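Long-range contacts in TCR alpha chain (PDB 6LIR), which pairs with the TCR beta chain to form the chicken T-cell receptor, which probably recognises antigen presented by MHC molecules: residues M130-D135 with L168-A173; P115-L120 with C180-E185. One frame throughout, in Å; residues are numbered along the deposited sequence.

Contact 1 (M130-D135 with L168-A173)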
loop_
_atom_site.group_PDB
_atom_site.type_symbol
_atom_site.label_atom_id
_atom_site.label_comp_id
_atom_site.label_asym_id
_atom_site.label_seq_id
_atom_site.Cartn_x
_atom_site.Cartn_y
_atom_site.Cartn_z
ATOM N N MET A 130 5.647 3.345 23.249
ATOM C CA MET A 130 5.814 2.613 22.001
ATOM C C MET A 130 7.073 1.764 22.081
ATOM O O MET A 130 8.146 2.256 22.449
ATOM C CB MET A 130 5.899 3.575 20.813
ATOM C CG MET A 130 6.176 2.911 19.468
ATOM S SD MET A 130 4.752 2.046 18.776
ATOM C CE MET A 130 3.688 3.427 18.357
ATOM N N CYS A 131 6.942 0.494 21.742
ATOM C CA CYS A 131 8.069 -0.427 21.758
ATOM C C CYS A 131 8.635 -0.560 20.355
ATOM O O CYS A 131 7.908 -0.896 19.419
ATOM C CB CYS A 131 7.655 -1.787 22.316
ATOM S SG CYS A 131 8.984 -2.968 22.669
ATOM N N LEU A 132 9.931 -0.313 20.214
ATOM C CA LEU A 132 10.593 -0.378 18.920
ATOM C C LEU A 132 11.650 -1.480 18.921
ATOM O O LEU A 132 12.595 -1.440 19.715
ATOM C CB LEU A 132 11.222 0.975 18.595
ATOM C CG LEU A 132 12.041 1.085 17.309
ATOM C CD1 LEU A 132 11.196 0.913 16.042
ATOM C CD2 LEU A 132 12.816 2.399 17.265
ATOM N N ILE A 133 11.497 -2.445 18.017
ATOM C CA ILE A 133 12.490 -3.487 17.776
ATOM C C ILE A 133 13.135 -3.232 16.420
ATOM O O ILE A 133 12.435 -3.149 15.403
ATOM C CB ILE A 133 11.866 -4.894 17.841
ATOM C CG1 ILE A 133 11.075 -5.074 19.139
ATOM C CG2 ILE A 133 12.948 -5.957 17.726
ATOM C CD1 ILE A 133 9.578 -4.859 18.982
ATOM N N THR A 134 14.463 -3.134 16.396
ATOM C CA THR A 134 15.177 -2.752 15.185
ATOM C C THR A 134 16.265 -3.759 14.834
ATOM O O THR A 134 16.685 -4.572 15.661
ATOM C CB THR A 134 15.834 -1.369 15.324
ATOM O OG1 THR A 134 16.987 -1.469 16.170
ATOM C CG2 THR A 134 14.874 -0.377 15.929
ATOM N N ASP A 135 16.736 -3.648 13.586
ATOM C CA ASP A 135 17.942 -4.322 13.092
ATOM C C ASP A 135 17.989 -5.804 13.461
ATOM O O ASP A 135 19.029 -6.342 13.854
ATOM C CB ASP A 135 19.188 -3.590 13.583
ATOM C CG ASP A 135 19.105 -2.093 13.346
ATOM O OD1 ASP A 135 19.081 -1.681 12.168
ATOM O OD2 ASP A 135 19.035 -1.332 14.336
ATOM N N LEU A 168 12.003 -3.140 11.162
ATOM C CA LEU A 168 11.489 -2.460 12.341
ATOM C C LEU A 168 10.141 -3.065 12.682
ATOM O O LEU A 168 9.306 -3.267 11.797
ATOM C CB LEU A 168 11.323 -0.950 12.107
ATOM C CG LEU A 168 12.461 -0.139 11.490
ATOM C CD1 LEU A 168 11.970 1.253 11.102
ATOM C CD2 LEU A 168 13.634 -0.049 12.449
ATOM N N SER A 169 9.938 -3.351 13.959
ATOM C CA SER A 169 8.658 -3.796 14.483
ATOM C C SER A 169 8.264 -2.871 15.622
ATOM O O SER A 169 9.122 -2.383 16.359
ATOM C CB SER A 169 8.709 -5.258 14.959
ATOM O OG SER A 169 8.542 -6.150 13.864
ATOM N N THR A 170 6.963 -2.620 15.762
ATOM C CA THR A 170 6.492 -1.755 16.834
ATOM C C THR A 170 5.181 -2.278 17.397
ATOM O O THR A 170 4.402 -2.933 16.704
ATOM C CB THR A 170 6.259 -0.307 16.362
ATOM O OG1 THR A 170 5.458 -0.308 15.172
ATOM C CG2 THR A 170 7.575 0.403 16.093
ATOM N N TYR A 171 4.951 -1.963 18.668
ATOM C CA TYR A 171 3.671 -2.176 19.324
ATOM C C TYR A 171 3.580 -1.189 20.477
ATOM O O TYR A 171 4.598 -0.786 21.046
ATOM C CB TYR A 171 3.470 -3.629 19.792
ATOM C CG TYR A 171 4.422 -4.154 20.852
ATOM C CD1 TYR A 171 4.180 -3.941 22.204
ATOM C CD2 TYR A 171 5.535 -4.909 20.500
ATOM C CE1 TYR A 171 5.037 -4.437 23.174
ATOM C CE2 TYR A 171 6.396 -5.409 21.462
ATOM C CZ TYR A 171 6.143 -5.169 22.797
ATOM O OH TYR A 171 6.997 -5.666 23.758
ATOM N N TRP A 172 2.356 -0.773 20.788
ATOM C CA TRP A 172 2.124 0.305 21.736
ATOM C C TRP A 172 0.979 -0.070 22.664
ATOM O O TRP A 172 0.109 -0.870 22.311
ATOM C CB TRP A 172 1.787 1.614 21.014
ATOM C CG TRP A 172 0.509 1.513 20.247
ATOM C CD1 TRP A 172 0.350 1.048 18.975
ATOM C CD2 TRP A 172 -0.799 1.856 20.715
ATOM N NE1 TRP A 172 -0.975 1.091 18.617
ATOM C CE2 TRP A 172 -1.701 1.586 19.667
ATOM C CE3 TRP A 172 -1.294 2.376 21.916
ATOM C CZ2 TRP A 172 -3.070 1.815 19.783
ATOM C CZ3 TRP A 172 -2.653 2.601 22.029
ATOM C CH2 TRP A 172 -3.525 2.323 20.970
ATOM N N ALA A 173 0.984 0.528 23.852
ATOM C CA ALA A 173 -0.036 0.263 24.858
ATOM C C ALA A 173 0.043 1.356 25.910
ATOM O O ALA A 173 1.023 2.106 25.972
ATOM C CB ALA A 173 0.147 -1.117 25.500
#

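Contact 2 (P115-L120 with C180-E185)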
loop_
_atom_site.group_PDB
_atom_site.type_symbol
_atom_site.label_atom_id
_atom_site.label_comp_id
_atom_site.label_asym_id
_atom_site.label_seq_id
_atom_site.Cartn_x
_atom_site.Cartn_y
_atom_site.Cartn_z
ATOM N N PRO A 115 19.913 -7.192 16.841
ATOM C CA PRO A 115 18.595 -6.815 17.362
ATOM C C PRO A 115 18.715 -5.920 18.582
ATOM O O PRO A 115 19.520 -6.170 19.480
ATOM C CB PRO A 115 17.939 -8.156 17.706
ATOM C CG PRO A 115 19.028 -9.167 17.719
ATOM C CD PRO A 115 20.272 -8.589 17.142
ATOM N N SER A 116 17.906 -4.864 18.599
ATOM C CA SER A 116 17.815 -3.988 19.755
ATOM C C SER A 116 16.355 -3.631 19.974
ATOM O O SER A 116 15.553 -3.616 19.037
ATOM C CB SER A 116 18.636 -2.711 19.575
ATOM O OG SER A 116 19.982 -3.014 19.278
ATOM N N VAL A 117 16.018 -3.385 21.230
ATOM C CA VAL A 117 14.665 -3.043 21.636
ATOM C C VAL A 117 14.729 -1.734 22.411
ATOM O O VAL A 117 15.666 -1.511 23.186
ATOM C CB VAL A 117 14.027 -4.182 22.459
ATOM C CG1 VAL A 117 12.721 -3.752 23.041
ATOM C CG2 VAL A 117 13.800 -5.398 21.571
ATOM N N TYR A 118 13.739 -0.865 22.206
ATOM C CA TYR A 118 13.734 0.439 22.850
ATOM C C TYR A 118 12.311 0.832 23.205
ATOM O O TYR A 118 11.353 0.464 22.522
ATOM C CB TYR A 118 14.322 1.544 21.956
ATOM C CG TYR A 118 15.656 1.234 21.323
ATOM C CD1 TYR A 118 16.840 1.398 22.031
ATOM C CD2 TYR A 118 15.733 0.792 20.011
ATOM C CE1 TYR A 118 18.062 1.123 21.447
ATOM C CE2 TYR A 118 16.947 0.513 19.421
ATOM C CZ TYR A 118 18.108 0.679 20.140
ATOM O OH TYR A 118 19.318 0.400 19.550
ATOM N N ARG A 119 12.195 1.621 24.265
ATOM C CA ARG A 119 10.929 2.196 24.683
ATOM C C ARG A 119 10.918 3.665 24.297
ATOM O O ARG A 119 11.910 4.375 24.491
ATOM C CB ARG A 119 10.725 2.062 26.191
ATOM C CG ARG A 119 9.982 0.818 26.612
ATOM C CD ARG A 119 10.697 0.132 27.757
ATOM N NE ARG A 119 10.809 0.988 28.937
ATOM C CZ ARG A 119 9.906 1.041 29.912
ATOM N NH1 ARG A 119 8.814 0.289 29.849
ATOM N NH2 ARG A 119 10.091 1.847 30.950
ATOM N N LEU A 120 9.793 4.122 23.768
ATOM C CA LEU A 120 9.663 5.501 23.343
ATOM C C LEU A 120 8.470 6.136 24.029
ATOM O O LEU A 120 7.474 5.471 24.333
ATOM C CB LEU A 120 9.476 5.614 21.824
ATOM C CG LEU A 120 10.348 4.762 20.904
ATOM C CD1 LEU A 120 10.012 5.063 19.447
ATOM C CD2 LEU A 120 11.811 5.014 21.183
ATOM N N CYS A 180 8.157 -3.955 27.046
ATOM C CA CYS A 180 8.867 -3.912 25.775
ATOM C C CYS A 180 9.944 -4.978 25.806
ATOM O O CYS A 180 10.926 -4.852 26.542
ATOM C CB CYS A 180 9.492 -2.530 25.626
ATOM S SG CYS A 180 10.099 -1.979 24.050
ATOM N N GLY A 181 9.779 -6.010 24.988
ATOM C CA GLY A 181 10.832 -6.992 24.860
ATOM C C GLY A 181 10.691 -7.830 23.613
ATOM O O GLY A 181 9.742 -7.695 22.833
ATOM N N ALA A 182 11.657 -8.732 23.464
ATOM C CA ALA A 182 11.609 -9.789 22.463
ATOM C C ALA A 182 12.721 -10.787 22.747
ATOM O O ALA A 182 13.635 -10.518 23.531
ATOM C CB ALA A 182 11.741 -9.242 21.039
ATOM N N LYS A 183 12.619 -11.954 22.118
ATOM C CA LYS A 183 13.692 -12.941 22.132
ATOM C C LYS A 183 14.166 -13.194 20.709
ATOM O O LYS A 183 13.354 -13.300 19.786
ATOM C CB LYS A 183 13.258 -14.251 22.799
ATOM C CG LYS A 183 12.822 -14.052 24.238
ATOM C CD LYS A 183 11.673 -14.959 24.617
ATOM C CE LYS A 183 12.193 -16.340 24.976
ATOM N NZ LYS A 183 11.179 -17.151 25.701
ATOM N N HIS A 184 15.484 -13.280 20.533
ATOM C CA HIS A 184 16.074 -13.382 19.203
ATOM C C HIS A 184 17.204 -14.398 19.237
ATOM O O HIS A 184 18.117 -14.292 20.063
ATOM C CB HIS A 184 16.597 -12.020 18.726
ATOM C CG HIS A 184 16.943 -11.972 17.269
ATOM N ND1 HIS A 184 18.046 -12.609 16.742
ATOM C CD2 HIS A 184 16.345 -11.340 16.230
ATOM C CE1 HIS A 184 18.106 -12.384 15.442
ATOM N NE2 HIS A 184 17.085 -11.616 15.106
ATOM N N GLU A 185 17.113 -15.390 18.351
ATOM C CA GLU A 185 18.112 -16.446 18.226
ATOM C C GLU A 185 19.522 -15.875 18.193
ATOM O O GLU A 185 19.856 -15.061 17.326
ATOM C CB GLU A 185 17.837 -17.258 16.960
ATOM C CG GLU A 185 18.709 -18.490 16.793
ATOM C CD GLU A 185 18.082 -19.518 15.868
ATOM O OE1 GLU A 185 17.557 -20.534 16.371
ATOM O OE2 GLU A 185 18.111 -19.305 14.637
#

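Contact 1 (M130-D135 with L168-A173)
From Met130 opposite Trp172 to Thr134 opposite Leu168 the two strands run antiparallel as neighbours, their axes 4.6 Å apart at closest approach. Two hydrogen-bonded pairs, Cys131 with Tyr171 and Ile133 with Ser169, carry four backbone bonds, the shortest from Cys131 N to Tyr171 O at 2.8 Å. Between them lies the non-hydrogen-bonded pair Leu132 and Thr170, where Thr170 CA comes within 3.1 Å of Cys131 O in a CA-H...O contact. Cys131, Ile133, Ser169 and Tyr171 share one face of the sheet. There the Tyr171 ring lies flat against Cys131, whose CB sits over the ring centre, 3.8 Å from the centroid, in a CH-pi contact. Cys131 SG stands obliquely to the same ring, 3.5 Å from Tyr171 OH. The hydroxyl of Tyr171 is held by Gln179 O and Gly181 N, which fixes the far end of the ring. Ile133 CD1 reaches the same ring at CE2, 4.1 Å away. On the other face Met130 bends at chi2 (75°) and chi3 (70°), which lays its thioether across the neighbouring strand: CE packs on Trp172 CB at 3.7 Å, and SD makes an oblique Met-aromatic contact with the indole. Farther along, Leu132 CD1 meets Thr170 CG2 at 3.7 Å. This second face packs on the TCR beta chain, with Met130 on its Phe124. Strands 128-134 and 164-174 are the central pair of a four-stranded antiparallel sheet, consistent with the ABED sheet through which immunoglobulin-like TCR constant domains pair, and the Cys131-Cys180 disulfide crosses from it to the other layer.

Contact 2 (P115-L120 with C180-E185)
Val117 and Cys180 form the tight centre of this contact, which has no hydrogen bond between its segments. Val117 CG1, set anti to the backbone N (chi1 172°), points at Cys180 SG and comes within 3.3 Å, while Tyr118 O lies 3.1 Å from the same sulfur. Toward the C-terminal end of strand 181-184, Pro115 CG rests over one face of the His184 imidazole, 3.5 Å above its plane and offset toward the rim, as a CH-pi contact with the two side chains crossing at about a right angle. This is packing between the two layers of an immunoglobulin-like beta sandwich, across its buried interior. The imidazole is also held in its own surroundings: ND1 gives a hydrogen bond to Glu185 O at 3.1 Å, NE2 is hydrogen-bonded to Ser137 N, and Phe187 meets the ring nearly perpendicularly. Were His184 replaced by an alanine, Pro115 would probably lose the ring face it packs on and Ser137 N its imidazole partner. Packing is looser at Ala182, whose CB stays 4.4 Å from Val117 CG2. At the partly exposed margin, Arg119 lays its aliphatic CG against Cys180 CB, 3.5 Å away, and its guanidinium group leads away from the cysteine to salt bridges with Asp194 and Glu129.

Both contacts are mostly buried and belong to the same immunoglobulin-like domain, with centres about 8 Å apart, but they hold it together in different ways. Contact 1 joins neighbours within one sheet through backbone hydrogen bonds; contact 2 spans the two sheets, has no hydrogen bond between its segments and is mostly side-chain packing. Strand 116-121 borders strand 128-134, with Leu132 O 2.8 Å from Tyr118 N in a probable hydrogen bond. The Cys131-Cys180 disulfide ties the contacts covalently, and Val117 and Ile133 pack beside it. Both reach the beta chain from the same sheet, contact 1 more widely; contact 2 in addition has the Arg119 salt bridges within its own chain.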